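Local coordinates for solute-binding protein (Thermoactinomyces vulgaris, PDB 2ZYO), which binds cyclodextrins and linear maltodextrins such as maltotetraose, probably to hand them to a membrane transporter for uptake into the cell, at residues 22-27 against 54-59; 59-64 against 76-81; 15-20 against 293-298; 304-309 against 320-325. One frame throughout, in Å; residues are numbered along the deposited sequence.

Contact 1 (22-27 against 54-59)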
loop_
_atom_site.group_PDB
_atom_site.type_symbol
_atom_site.label_atom_id
_atom_site.label_comp_id
_atom_site.label_asym_id
_atom_site.label_seq_id
_atom_site.Cartn_x
_atom_site.Cartn_y
_atom_site.Cartn_z
ATOM N N VAL A 22 8.688 -22.475 10.644
ATOM C CA VAL A 22 9.353 -21.212 10.959
ATOM C C VAL A 22 8.629 -20.058 10.273
ATOM O O VAL A 22 8.277 -20.147 9.096
ATOM C CB VAL A 22 10.855 -21.232 10.560
ATOM C CG1 VAL A 22 11.539 -19.915 10.921
ATOM C CG2 VAL A 22 11.581 -22.396 11.233
ATOM N N VAL A 23 8.411 -18.985 11.030
ATOM C CA VAL A 23 7.718 -17.801 10.542
ATOM C C VAL A 23 8.599 -16.586 10.821
ATOM O O VAL A 23 9.095 -16.434 11.935
ATOM C CB VAL A 23 6.352 -17.631 11.257
ATOM C CG1 VAL A 23 5.705 -16.307 10.912
ATOM C CG2 VAL A 23 5.407 -18.780 10.907
ATOM N N TRP A 24 8.808 -15.743 9.811
ATOM C CA TRP A 24 9.500 -14.467 10.013
ATOM C C TRP A 24 8.487 -13.334 10.097
ATOM O O TRP A 24 7.634 -13.192 9.218
ATOM C CB TRP A 24 10.498 -14.174 8.891
ATOM C CG TRP A 24 11.701 -15.072 8.848
ATOM C CD1 TRP A 24 12.119 -15.943 9.814
ATOM C CD2 TRP A 24 12.657 -15.157 7.789
ATOM N NE1 TRP A 24 13.267 -16.584 9.407
ATOM C CE2 TRP A 24 13.622 -16.115 8.171
ATOM C CE3 TRP A 24 12.787 -14.523 6.546
ATOM C CZ2 TRP A 24 14.705 -16.454 7.355
ATOM C CZ3 TRP A 24 13.865 -14.859 5.734
ATOM C CH2 TRP A 24 14.808 -15.818 6.142
ATOM N N GLU A 25 8.589 -12.533 11.152
ATOM C CA GLU A 25 7.676 -11.417 11.369
ATOM C C GLU A 25 8.441 -10.134 11.700
ATOM O O GLU A 25 9.544 -10.183 12.252
ATOM C CB GLU A 25 6.665 -11.756 12.474
ATOM C CG GLU A 25 5.609 -10.679 12.765
ATOM C CD GLU A 25 4.761 -10.322 11.555
ATOM O OE1 GLU A 25 3.616 -10.808 11.473
ATOM O OE2 GLU A 25 5.235 -9.561 10.683
ATOM N N ASN A 26 7.832 -9.000 11.352
ATOM C CA ASN A 26 8.399 -7.662 11.553
ATOM C C ASN A 26 9.156 -7.486 12.866
ATOM O O ASN A 26 8.622 -7.752 13.941
ATOM C CB ASN A 26 7.288 -6.609 11.449
ATOM C CG ASN A 26 7.826 -5.190 11.370
ATOM O OD1 ASN A 26 9.034 -4.970 11.280
ATOM N ND2 ASN A 26 6.922 -4.219 11.395
ATOM N N ALA A 27 10.401 -7.026 12.754
ATOM C CA ALA A 27 11.288 -6.879 13.907
ATOM C C ALA A 27 11.161 -5.527 14.609
ATOM O O ALA A 27 11.444 -5.424 15.804
ATOM C CB ALA A 27 12.732 -7.124 13.493
ATOM N N VAL A 54 10.516 -15.696 14.248
ATOM C CA VAL A 54 11.812 -15.020 14.254
ATOM C C VAL A 54 11.621 -13.562 13.830
ATOM O O VAL A 54 10.971 -13.296 12.818
ATOM C CB VAL A 54 12.814 -15.720 13.295
ATOM C CG1 VAL A 54 14.195 -15.062 13.354
ATOM C CG2 VAL A 54 12.924 -17.206 13.617
ATOM N N PRO A 55 12.168 -12.611 14.612
ATOM C CA PRO A 55 12.085 -11.202 14.230
ATOM C C PRO A 55 12.974 -10.861 13.034
ATOM O O PRO A 55 14.201 -10.945 13.128
ATOM C CB PRO A 55 12.567 -10.469 15.486
ATOM C CG PRO A 55 13.467 -11.440 16.166
ATOM C CD PRO A 55 12.862 -12.794 15.902
ATOM N N VAL A 56 12.345 -10.500 11.917
ATOM C CA VAL A 56 13.049 -10.005 10.731
ATOM C C VAL A 56 12.244 -8.866 10.111
ATOM O O VAL A 56 11.050 -9.019 9.827
ATOM C CB VAL A 56 13.284 -11.099 9.649
ATOM C CG1 VAL A 56 14.179 -10.558 8.539
ATOM C CG2 VAL A 56 13.904 -12.363 10.243
ATOM N N ALA A 57 12.901 -7.727 9.905
ATOM C CA ALA A 57 12.255 -6.548 9.338
ATOM C C ALA A 57 11.635 -6.874 7.986
ATOM O O ALA A 57 12.237 -7.580 7.179
ATOM C CB ALA A 57 13.253 -5.416 9.202
ATOM N N LEU A 58 10.428 -6.365 7.756
ATOM C CA LEU A 58 9.689 -6.630 6.520
ATOM C C LEU A 58 10.533 -6.463 5.258
ATOM O O LEU A 58 10.587 -7.364 4.420
ATOM C CB LEU A 58 8.438 -5.747 6.442
ATOM C CG LEU A 58 7.068 -6.311 6.841
ATOM C CD1 LEU A 58 7.129 -7.395 7.913
ATOM C CD2 LEU A 58 6.170 -5.166 7.278
ATOM N N LEU A 59 11.210 -5.324 5.141
ATOM C CA LEU A 59 11.972 -5.009 3.933
ATOM C C LEU A 59 13.356 -5.661 3.882
ATOM O O LEU A 59 14.127 -5.416 2.952
ATOM C CB LEU A 59 12.060 -3.491 3.722
ATOM C CG LEU A 59 10.736 -2.760 3.453
ATOM C CD1 LEU A 59 10.975 -1.270 3.283
ATOM C CD2 LEU A 59 9.993 -3.330 2.240
HETATM O O HOH W 1 9.427 -3.917 8.983
#
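Val54 lies beside the indole of Trp24, its CB 3.6 Å from Trp24 CD1, and the two side chains run the same way from one face of a parallel strand pair. A second valine meets the indole from over one face: Val56 CG2 sits over the five-membered ring, 3.9 Å from its centroid and 16° off the normal, a CH-pi contact. With CG1 anti to the backbone N (chi1 -172°), CG2 falls anti to the carbonyl carbon and is turned to the ring. Branched valines suit this place, since each offers a compact apolar surface close to its own backbone.

The strands are held by main-chain bonds. Val54 N gives a nearly straight bond to Val23 O at 2.8 Å. Glu25 N reaches Val54 O, and Val56 N reaches Glu25 O. On the other face Glu25 bends back, its OE2 taking the following amide, Asn26 N, on the anti lone pair, while OE1 is held by Lys126 and Thr36.

Past the strand ends, Leu58 CD1 meets Asn26 CB at 3.6 Å, the side chains at about a right angle. A water donates to Asn26 OD1 and accepts from Leu58 N; Asp28 N also binds that OD1. Ala27, small enough to fit close to the backbone, rests its CB against Pro55. Parallel strands 20-25 and 50-55, linked through helix 30-47, form the beta-alpha-beta unit that opens this periplasmic-binding-protein fold.

Contact 2 (59-64 against 76-81)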
loop_
_atom_site.group_PDB
_atom_site.type_symbol
_atom_site.label_atom_id
_atom_site.label_comp_id
_atom_site.label_asym_id
_atom_site.label_seq_id
_atom_site.Cartn_x
_atom_site.Cartn_y
_atom_site.Cartn_z
ATOM N N LEU A 59 11.210 -5.324 5.141
ATOM C CA LEU A 59 11.972 -5.009 3.933
ATOM C C LEU A 59 13.356 -5.661 3.882
ATOM O O LEU A 59 14.127 -5.416 2.952
ATOM C CB LEU A 59 12.060 -3.491 3.722
ATOM C CG LEU A 59 10.736 -2.760 3.453
ATOM C CD1 LEU A 59 10.975 -1.270 3.283
ATOM C CD2 LEU A 59 9.993 -3.330 2.240
ATOM N N LYS A 60 13.656 -6.496 4.874
ATOM C CA LYS A 60 14.895 -7.274 4.892
ATOM C C LYS A 60 14.656 -8.759 4.631
ATOM O O LYS A 60 15.602 -9.511 4.383
ATOM C CB LYS A 60 15.623 -7.091 6.224
ATOM C CG LYS A 60 16.210 -5.704 6.411
ATOM C CD LYS A 60 17.191 -5.677 7.564
ATOM C CE LYS A 60 17.738 -4.277 7.788
ATOM N NZ LYS A 60 18.599 -3.812 6.663
ATOM N N GLN A 61 13.392 -9.173 4.676
ATOM C CA GLN A 61 13.042 -10.592 4.578
ATOM C C GLN A 61 13.362 -11.220 3.224
ATOM O O GLN A 61 13.821 -12.362 3.162
ATOM C CB GLN A 61 11.572 -10.815 4.933
ATOM C CG GLN A 61 11.279 -10.681 6.418
ATOM C CD GLN A 61 9.944 -11.276 6.823
ATOM O OE1 GLN A 61 9.402 -12.150 6.142
ATOM N NE2 GLN A 61 9.412 -10.811 7.944
ATOM N N GLN A 62 13.114 -10.477 2.148
ATOM C CA GLN A 62 13.367 -10.974 0.800
ATOM C C GLN A 62 14.857 -11.270 0.598
ATOM O O GLN A 62 15.222 -12.340 0.100
ATOM C CB GLN A 62 12.842 -9.986 -0.248
ATOM C CG GLN A 62 12.512 -10.626 -1.585
ATOM C CD GLN A 62 11.683 -9.741 -2.504
ATOM O OE1 GLN A 62 10.895 -8.904 -2.055
ATOM N NE2 GLN A 62 11.845 -9.941 -3.804
ATOM N N GLU A 63 15.708 -10.331 1.010
ATOM C CA GLU A 63 17.160 -10.505 0.948
ATOM C C GLU A 63 17.642 -11.648 1.844
ATOM O O GLU A 63 18.502 -12.435 1.440
ATOM C CB GLU A 63 17.876 -9.202 1.321
ATOM C CG GLU A 63 17.830 -8.132 0.238
ATOM C CD GLU A 63 18.095 -6.733 0.774
ATOM O OE1 GLU A 63 17.393 -6.306 1.719
ATOM O OE2 GLU A 63 18.999 -6.053 0.241
ATOM N N LYS A 64 17.088 -11.734 3.054
ATOM C CA LYS A 64 17.473 -12.775 4.004
ATOM C C LYS A 64 17.080 -14.169 3.519
ATOM O O LYS A 64 17.840 -15.122 3.693
ATOM C CB LYS A 64 16.887 -12.505 5.396
ATOM C CG LYS A 64 17.453 -13.405 6.490
ATOM C CD LYS A 64 16.885 -13.057 7.855
ATOM C CE LYS A 64 17.219 -14.113 8.897
ATOM N NZ LYS A 64 18.686 -14.277 9.108
ATOM N N ASP A 76 9.469 -20.914 6.705
ATOM C CA ASP A 76 8.424 -21.494 5.874
ATOM C C ASP A 76 7.475 -20.400 5.400
ATOM O O ASP A 76 7.092 -20.363 4.226
ATOM C CB ASP A 76 7.673 -22.581 6.639
ATOM C CG ASP A 76 8.569 -23.743 7.010
ATOM O OD1 ASP A 76 8.892 -24.551 6.116
ATOM O OD2 ASP A 76 8.961 -23.843 8.191
ATOM N N LEU A 77 7.115 -19.504 6.316
ATOM C CA LEU A 77 6.259 -18.370 5.988
ATOM C C LEU A 77 7.010 -17.059 6.165
ATOM O O LEU A 77 7.688 -16.851 7.172
ATOM C CB LEU A 77 4.985 -18.372 6.843
ATOM C CG LEU A 77 4.040 -19.581 6.773
ATOM C CD1 LEU A 77 2.785 -19.291 7.575
ATOM C CD2 LEU A 77 3.680 -19.953 5.336
ATOM N N VAL A 78 6.884 -16.192 5.164
ATOM C CA VAL A 78 7.526 -14.879 5.160
ATOM C C VAL A 78 6.489 -13.806 4.836
ATOM O O VAL A 78 5.368 -14.121 4.430
ATOM C CB VAL A 78 8.694 -14.812 4.140
ATOM C CG1 VAL A 78 9.847 -15.716 4.580
ATOM C CG2 VAL A 78 8.216 -15.191 2.738
ATOM N N THR A 79 6.862 -12.543 5.021
ATOM C CA THR A 79 5.937 -11.435 4.809
ATOM C C THR A 79 6.640 -10.143 4.396
ATOM O O THR A 79 7.693 -9.802 4.931
ATOM C CB THR A 79 5.028 -11.204 6.055
ATOM O OG1 THR A 79 4.104 -10.142 5.797
ATOM C CG2 THR A 79 5.844 -10.887 7.302
ATOM N N TRP A 80 6.046 -9.453 3.421
ATOM C CA TRP A 80 6.480 -8.123 2.977
ATOM C C TRP A 80 5.384 -7.471 2.127
ATOM O O TRP A 80 4.488 -8.167 1.645
ATOM C CB TRP A 80 7.817 -8.173 2.218
ATOM C CG TRP A 80 7.892 -9.143 1.071
ATOM C CD1 TRP A 80 7.338 -8.995 -0.170
ATOM C CD2 TRP A 80 8.598 -10.390 1.049
ATOM N NE1 TRP A 80 7.643 -10.081 -0.959
ATOM C CE2 TRP A 80 8.411 -10.954 -0.233
ATOM C CE3 TRP A 80 9.354 -11.093 1.995
ATOM C CZ2 TRP A 80 8.963 -12.188 -0.597
ATOM C CZ3 TRP A 80 9.907 -12.316 1.631
ATOM C CH2 TRP A 80 9.705 -12.852 0.347
ATOM N N PRO A 81 5.433 -6.132 1.961
ATOM C CA PRO A 81 4.487 -5.458 1.062
ATOM C C PRO A 81 4.476 -6.076 -0.340
ATOM O O PRO A 81 5.533 -6.426 -0.874
ATOM C CB PRO A 81 5.015 -4.022 1.023
ATOM C CG PRO A 81 5.690 -3.847 2.340
ATOM C CD PRO A 81 6.333 -5.169 2.626
#
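Gln62 lies across the indole of Trp80, its CB over the six-membered ring at 4.2 Å from the centroid and only 8° off the normal. The chain then runs out above the same ring system, with OE1 3.6 Å above the plane toward the rim; amide and indole planes are 23° apart. The long, extended glutamine can cover both rings with its methylenes and its flat end. Gln61 comes from another direction, its CB at the ring's edge, 3.7 Å from Trp80 CE3.

The polar end of Gln61 reaches the strand backbone. Thr79 N donates to Gln61 OE1 at 2.8 Å in a nearly straight bond, though the donor stands 33° out of the amide's carbonyl plane. Gln61 NE2 in turn donates to Val56 O. A glutamine suits this place because its amide offers both an acceptor and a donor, bridging two pieces of backbone and fixing which way the group is turned.

Trp80 CG stands between its backbone N and carbonyl carbon, a rotation that brings the ring under the first turn of helix 61-71. Leu59 CD2 adds an apolar touch on Pro81 CD at 4.1 Å.

The first turn of helix 61-71 thus packs on strand 77-81, with Trp24 of strand 20-25 touching both Gln61 and Val78, Ala88 of helix 85-90 against Trp80, and Tyr285 of strand 278-287 meeting the indole and bonding to Trp80 O.

Contact 3 (15-20 against 293-298)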
loop_
_atom_site.group_PDB
_atom_site.type_symbol
_atom_site.label_atom_id
_atom_site.label_comp_id
_atom_site.label_asym_id
_atom_site.label_seq_id
_atom_site.Cartn_x
_atom_site.Cartn_y
_atom_site.Cartn_z
ATOM N N GLU A 15 3.180 -35.847 2.594
ATOM C CA GLU A 15 3.852 -34.857 3.437
ATOM C C GLU A 15 3.863 -35.280 4.904
ATOM O O GLU A 15 2.817 -35.361 5.554
ATOM C CB GLU A 15 3.264 -33.449 3.272
ATOM C CG GLU A 15 4.166 -32.360 3.867
ATOM C CD GLU A 15 3.716 -30.951 3.538
ATOM O OE1 GLU A 15 3.588 -30.624 2.342
ATOM O OE2 GLU A 15 3.513 -30.161 4.483
ATOM N N GLY A 16 5.064 -35.559 5.403
ATOM C CA GLY A 16 5.266 -35.909 6.804
ATOM C C GLY A 16 5.007 -34.712 7.695
ATOM O O GLY A 16 5.227 -33.568 7.285
ATOM N N LYS A 17 4.528 -34.973 8.908
ATOM C CA LYS A 17 4.240 -33.910 9.865
ATOM C C LYS A 17 5.539 -33.247 10.312
ATOM O O LYS A 17 6.438 -33.925 10.808
ATOM C CB LYS A 17 3.474 -34.453 11.072
ATOM C CG LYS A 17 2.920 -33.371 11.996
ATOM C CD LYS A 17 2.327 -33.958 13.269
ATOM C CE LYS A 17 0.915 -34.483 13.047
ATOM N NZ LYS A 17 0.354 -35.107 14.278
ATOM N N PRO A 18 5.646 -31.919 10.127
ATOM C CA PRO A 18 6.860 -31.226 10.545
ATOM C C PRO A 18 6.949 -31.149 12.062
ATOM O O PRO A 18 5.926 -31.018 12.733
ATOM C CB PRO A 18 6.685 -29.823 9.954
ATOM C CG PRO A 18 5.213 -29.640 9.847
ATOM C CD PRO A 18 4.658 -30.999 9.535
ATOM N N ASP A 19 8.162 -31.245 12.597
ATOM C CA ASP A 19 8.367 -31.034 14.024
ATOM C C ASP A 19 8.170 -29.557 14.338
ATOM O O ASP A 19 7.709 -29.194 15.423
ATOM C CB ASP A 19 9.765 -31.487 14.457
ATOM C CG ASP A 19 10.863 -30.559 13.968
ATOM O OD1 ASP A 19 11.119 -30.524 12.750
ATOM O OD2 ASP A 19 11.473 -29.869 14.809
ATOM N N LYS A 20 8.521 -28.715 13.367
ATOM C CA LYS A 20 8.450 -27.272 13.521
ATOM C C LYS A 20 8.236 -26.570 12.185
ATOM O O LYS A 20 8.655 -27.055 11.128
ATOM C CB LYS A 20 9.715 -26.735 14.204
ATOM C CG LYS A 20 10.943 -26.644 13.314
ATOM C CD LYS A 20 12.169 -26.147 14.074
ATOM C CE LYS A 20 12.079 -24.664 14.393
ATOM N NZ LYS A 20 13.382 -24.126 14.873
ATOM N N PRO A 293 5.078 -27.534 2.387
ATOM C CA PRO A 293 4.124 -26.592 1.793
ATOM C C PRO A 293 2.680 -26.775 2.280
ATOM O O PRO A 293 1.994 -25.786 2.545
ATOM C CB PRO A 293 4.232 -26.877 0.288
ATOM C CG PRO A 293 4.816 -28.245 0.194
ATOM C CD PRO A 293 5.750 -28.344 1.352
ATOM N N LYS A 294 2.223 -28.019 2.412
ATOM C CA LYS A 294 0.836 -28.274 2.821
ATOM C C LYS A 294 0.567 -27.864 4.268
ATOM O O LYS A 294 -0.424 -27.189 4.551
ATOM C CB LYS A 294 0.442 -29.734 2.585
ATOM C CG LYS A 294 0.408 -30.127 1.116
ATOM C CD LYS A 294 -0.011 -31.576 0.943
ATOM C CE LYS A 294 -0.034 -31.968 -0.526
ATOM N NZ LYS A 294 -0.384 -33.408 -0.711
ATOM N N TYR A 295 1.449 -28.271 5.179
ATOM C CA TYR A 295 1.323 -27.885 6.582
ATOM C C TYR A 295 1.524 -26.382 6.787
ATOM O O TYR A 295 0.805 -25.762 7.572
ATOM C CB TYR A 295 2.300 -28.673 7.456
ATOM C CG TYR A 295 1.793 -30.030 7.893
ATOM C CD1 TYR A 295 2.100 -31.182 7.161
ATOM C CD2 TYR A 295 1.023 -30.167 9.048
ATOM C CE1 TYR A 295 1.644 -32.436 7.572
ATOM C CE2 TYR A 295 0.562 -31.414 9.463
ATOM C CZ TYR A 295 0.877 -32.541 8.721
ATOM O OH TYR A 295 0.422 -33.771 9.138
ATOM N N ALA A 296 2.492 -25.801 6.077
ATOM C CA ALA A 296 2.739 -24.360 6.171
ATOM C C ALA A 296 1.547 -23.549 5.673
ATOM O O ALA A 296 1.254 -22.484 6.212
ATOM C CB ALA A 296 4.004 -23.973 5.418
ATOM N N THR A 297 0.859 -24.065 4.655
ATOM C CA THR A 297 -0.332 -23.409 4.110
ATOM C C THR A 297 -1.506 -23.503 5.087
ATOM O O THR A 297 -2.331 -22.591 5.163
ATOM C CB THR A 297 -0.703 -23.973 2.721
ATOM O OG1 THR A 297 0.402 -23.788 1.830
ATOM C CG2 THR A 297 -1.923 -23.268 2.140
ATOM N N GLU A 298 -1.572 -24.602 5.837
ATOM C CA GLU A 298 -2.541 -24.726 6.922
ATOM C C GLU A 298 -2.261 -23.705 8.027
ATOM O O GLU A 298 -3.185 -23.089 8.553
ATOM C CB GLU A 298 -2.579 -26.156 7.471
ATOM C CG GLU A 298 -3.219 -27.133 6.495
ATOM C CD GLU A 298 -3.093 -28.588 6.900
ATOM O OE1 GLU A 298 -2.256 -28.914 7.768
ATOM O OE2 GLU A 298 -3.836 -29.414 6.321
HETATM O O HOH W 2 1.341 -36.040 8.008
#
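Over one face of the Tyr295 ring lies Pro18, its CD 3.6 Å from the centroid and 18° off the normal, a CH-pi contact suited to proline, whose rigid ring holds the CD methylene against the face. At the ring edge stand Glu15 O and a water, both in its plane, and Glu15 OE2 comes near that plane too, 3.2 Å from Tyr295 CD1. The water donates to Glu15 O and is hydrogen-bonded to Tyr295 OH, while Lys17 lays its CB and CG alongside the hydroxyl.

The carboxylate of Glu15, turned 42° from the ring, takes two amides at the start of helix 293-302. Lys294 N donates to OE1 at 2.9 Å on the syn lone pair; Tyr295 N donates to OE2, also at 2.9 Å and nearly straight, on the syn side but 31° out of plane. CG anti to the backbone N and an extended chain carry the group this far. An alanine here is likely to leave both amides without these acceptors and strip cover from the ring edge.

A carboxylate gripping the amides of a helix's first turn sits at the positive end of the helix dipole, which would probably stabilise its negative charge.

Contact 4 (304-309 against 320-325)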
loop_
_atom_site.group_PDB
_atom_site.type_symbol
_atom_site.label_atom_id
_atom_site.label_comp_id
_atom_site.label_asym_id
_atom_site.label_seq_id
_atom_site.Cartn_x
_atom_site.Cartn_y
_atom_site.Cartn_z
ATOM N N THR A 304 -4.623 -16.256 9.349
ATOM C CA THR A 304 -5.419 -15.280 8.600
ATOM C C THR A 304 -6.928 -15.520 8.708
ATOM O O THR A 304 -7.709 -15.009 7.897
ATOM C CB THR A 304 -5.013 -15.234 7.107
ATOM O OG1 THR A 304 -5.157 -16.538 6.526
ATOM C CG2 THR A 304 -3.568 -14.767 6.948
ATOM N N SER A 305 -7.333 -16.292 9.715
ATOM C CA SER A 305 -8.749 -16.564 9.952
ATOM C C SER A 305 -9.461 -15.306 10.434
ATOM O O SER A 305 -8.817 -14.325 10.823
ATOM C CB SER A 305 -8.901 -17.664 11.002
ATOM O OG SER A 305 -8.527 -17.178 12.279
ATOM N N LYS A 306 -10.791 -15.340 10.426
ATOM C CA LYS A 306 -11.582 -14.232 10.957
ATOM C C LYS A 306 -11.165 -13.889 12.391
ATOM O O LYS A 306 -10.939 -12.723 12.711
ATOM C CB LYS A 306 -13.078 -14.550 10.885
ATOM C CG LYS A 306 -13.977 -13.381 11.269
ATOM C CD LYS A 306 -15.447 -13.770 11.208
ATOM C CE LYS A 306 -16.325 -12.705 11.858
ATOM N NZ LYS A 306 -17.767 -13.088 11.890
ATOM N N GLU A 307 -11.038 -14.914 13.232
ATOM C CA GLU A 307 -10.635 -14.739 14.626
ATOM C C GLU A 307 -9.235 -14.134 14.759
ATOM O O GLU A 307 -9.027 -13.208 15.547
ATOM C CB GLU A 307 -10.703 -16.077 15.372
ATOM C CG GLU A 307 -10.543 -15.961 16.882
ATOM C CD GLU A 307 -10.482 -17.306 17.592
ATOM O OE1 GLU A 307 -10.444 -18.360 16.916
ATOM O OE2 GLU A 307 -10.471 -17.307 18.839
ATOM N N ALA A 308 -8.282 -14.666 13.995
ATOM C CA ALA A 308 -6.894 -14.206 14.061
ATOM C C ALA A 308 -6.737 -12.763 13.593
ATOM O O ALA A 308 -6.011 -11.986 14.211
ATOM C CB ALA A 308 -5.978 -15.132 13.261
ATOM N N LEU A 309 -7.430 -12.407 12.512
ATOM C CA LEU A 309 -7.319 -11.059 11.953
ATOM C C LEU A 309 -8.119 -10.004 12.723
ATOM O O LEU A 309 -7.748 -8.829 12.724
ATOM C CB LEU A 309 -7.659 -11.044 10.456
ATOM C CG LEU A 309 -6.670 -11.765 9.528
ATOM C CD1 LEU A 309 -7.090 -11.629 8.074
ATOM C CD2 LEU A 309 -5.239 -11.267 9.716
ATOM N N PRO A 320 -7.572 -5.389 8.358
ATOM C CA PRO A 320 -7.498 -6.683 7.689
ATOM C C PRO A 320 -8.473 -6.738 6.509
ATOM O O PRO A 320 -9.665 -6.475 6.691
ATOM C CB PRO A 320 -7.911 -7.669 8.786
ATOM C CG PRO A 320 -8.799 -6.883 9.702
ATOM C CD PRO A 320 -8.480 -5.412 9.521
ATOM N N PRO A 321 -7.977 -7.065 5.300
ATOM C CA PRO A 321 -8.883 -7.102 4.153
ATOM C C PRO A 321 -9.661 -8.418 4.112
ATOM O O PRO A 321 -9.573 -9.188 3.147
ATOM C CB PRO A 321 -7.940 -6.951 2.959
ATOM C CG PRO A 321 -6.648 -7.523 3.420
ATOM C CD PRO A 321 -6.591 -7.406 4.923
ATOM N N GLN A 322 -10.412 -8.648 5.183
ATOM C CA GLN A 322 -11.216 -9.839 5.378
ATOM C C GLN A 322 -12.669 -9.384 5.278
ATOM O O GLN A 322 -13.080 -8.468 5.993
ATOM C CB GLN A 322 -10.908 -10.421 6.764
ATOM C CG GLN A 322 -11.049 -11.939 6.890
ATOM C CD GLN A 322 -12.462 -12.407 7.228
ATOM O OE1 GLN A 322 -12.710 -13.606 7.318
ATOM N NE2 GLN A 322 -13.386 -11.469 7.414
ATOM N N LYS A 323 -13.433 -10.017 4.386
ATOM C CA LYS A 323 -14.771 -9.532 3.998
ATOM C C LYS A 323 -15.706 -9.234 5.172
ATOM O O LYS A 323 -16.281 -8.147 5.252
ATOM C CB LYS A 323 -15.445 -10.497 3.016
ATOM C CG LYS A 323 -14.852 -10.491 1.617
ATOM C CD LYS A 323 -15.706 -11.318 0.674
ATOM C CE LYS A 323 -15.161 -11.306 -0.739
ATOM N NZ LYS A 323 -15.918 -12.234 -1.618
ATOM N N GLU A 324 -15.857 -10.199 6.075
ATOM C CA GLU A 324 -16.731 -10.029 7.236
ATOM C C GLU A 324 -16.237 -8.933 8.176
ATOM O O GLU A 324 -17.033 -8.144 8.689
ATOM C CB GLU A 324 -16.889 -11.341 8.005
ATOM C CG GLU A 324 -17.784 -12.358 7.323
ATOM C CD GLU A 324 -18.264 -13.426 8.282
ATOM O OE1 GLU A 324 -19.143 -13.123 9.114
ATOM O OE2 GLU A 324 -17.761 -14.564 8.210
ATOM N N LEU A 325 -14.925 -8.883 8.392
ATOM C CA LEU A 325 -14.333 -7.910 9.308
ATOM C C LEU A 325 -14.470 -6.476 8.803
ATOM O O LEU A 325 -14.637 -5.550 9.599
ATOM C CB LEU A 325 -12.866 -8.245 9.599
ATOM C CG LEU A 325 -12.607 -9.525 10.402
ATOM C CD1 LEU A 325 -11.116 -9.778 10.549
ATOM C CD2 LEU A 325 -13.276 -9.471 11.770
#
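Leu325 and Leu309 form the apolar heart of this contact, Leu325 CD1 lying 3.7 Å from Leu309 CB. Pro320 also meets Leu309, its CB 3.8 Å from the same Leu309 CB, the two side chains sliding past each other in opposite directions. Leu309 CD1 extends to the CG of Gln322. Leu325 CG stands anti to its own carbonyl carbon (chi1 -68°), and the two methyls part company from there: CD1 goes to Leu309 CB and Lys306 O, CD2 to the methylenes of Lys306, with 4.0 Å to Lys306 CG. A leucine suits such a place because its forked end can meet two neighbours at once, one methyl on Leu309 and the other on the Lys306 methylenes. An alanine in its place would probably open a gap between Leu309 and the Lys306 methylenes, leaving the Leu309 side chain less firmly packed.

The start of helix 306-316 packs against the turn and the short, weakly bonded helix 323-326 that come after it in the chain. Pro321 is the centre of an inverse gamma turn, and Phe107 touches both Leu309 and Gln322.

The charged interaction joins two exposed side chains. Lys306, fully extended from CG anti to its backbone N, carries NZ to Glu324 OE1 at 3.1 Å in a salt bridge, the ammonium sitting 64° out of the carboxylate plane; its methylenes cross Glu324 at about a right angle.

Polar capping starts the first helix. Ser305 occupies the N-cap, its OG accepting from Ala308 N at 3.1 Å, and a short serine side chain suits that role because it bends back readily to a first-turn amide.

From the N terminus, the 15-20 loop leads into strand 20-25, but its partner helix 293-302 comes much later, so contact 3 closes a loop of 272 intervening residues that encloses contacts 1 and 2. Contact 1 closes first, across helix 30-47, and contact 2 follows in series across helix 61-71; they share Leu59 and touch directly, Val22 O with Asp76 N and Trp24 with Lys64. Contact 2 also meets contact 3 where Leu77 and Asp76 pack on Ala296. Contact 4 closes last, a short loop across most of helix 306-316, joining its start to the 320-325 segment, about 7 Å from contact 3 at the nearest atoms. None of the four loops cross.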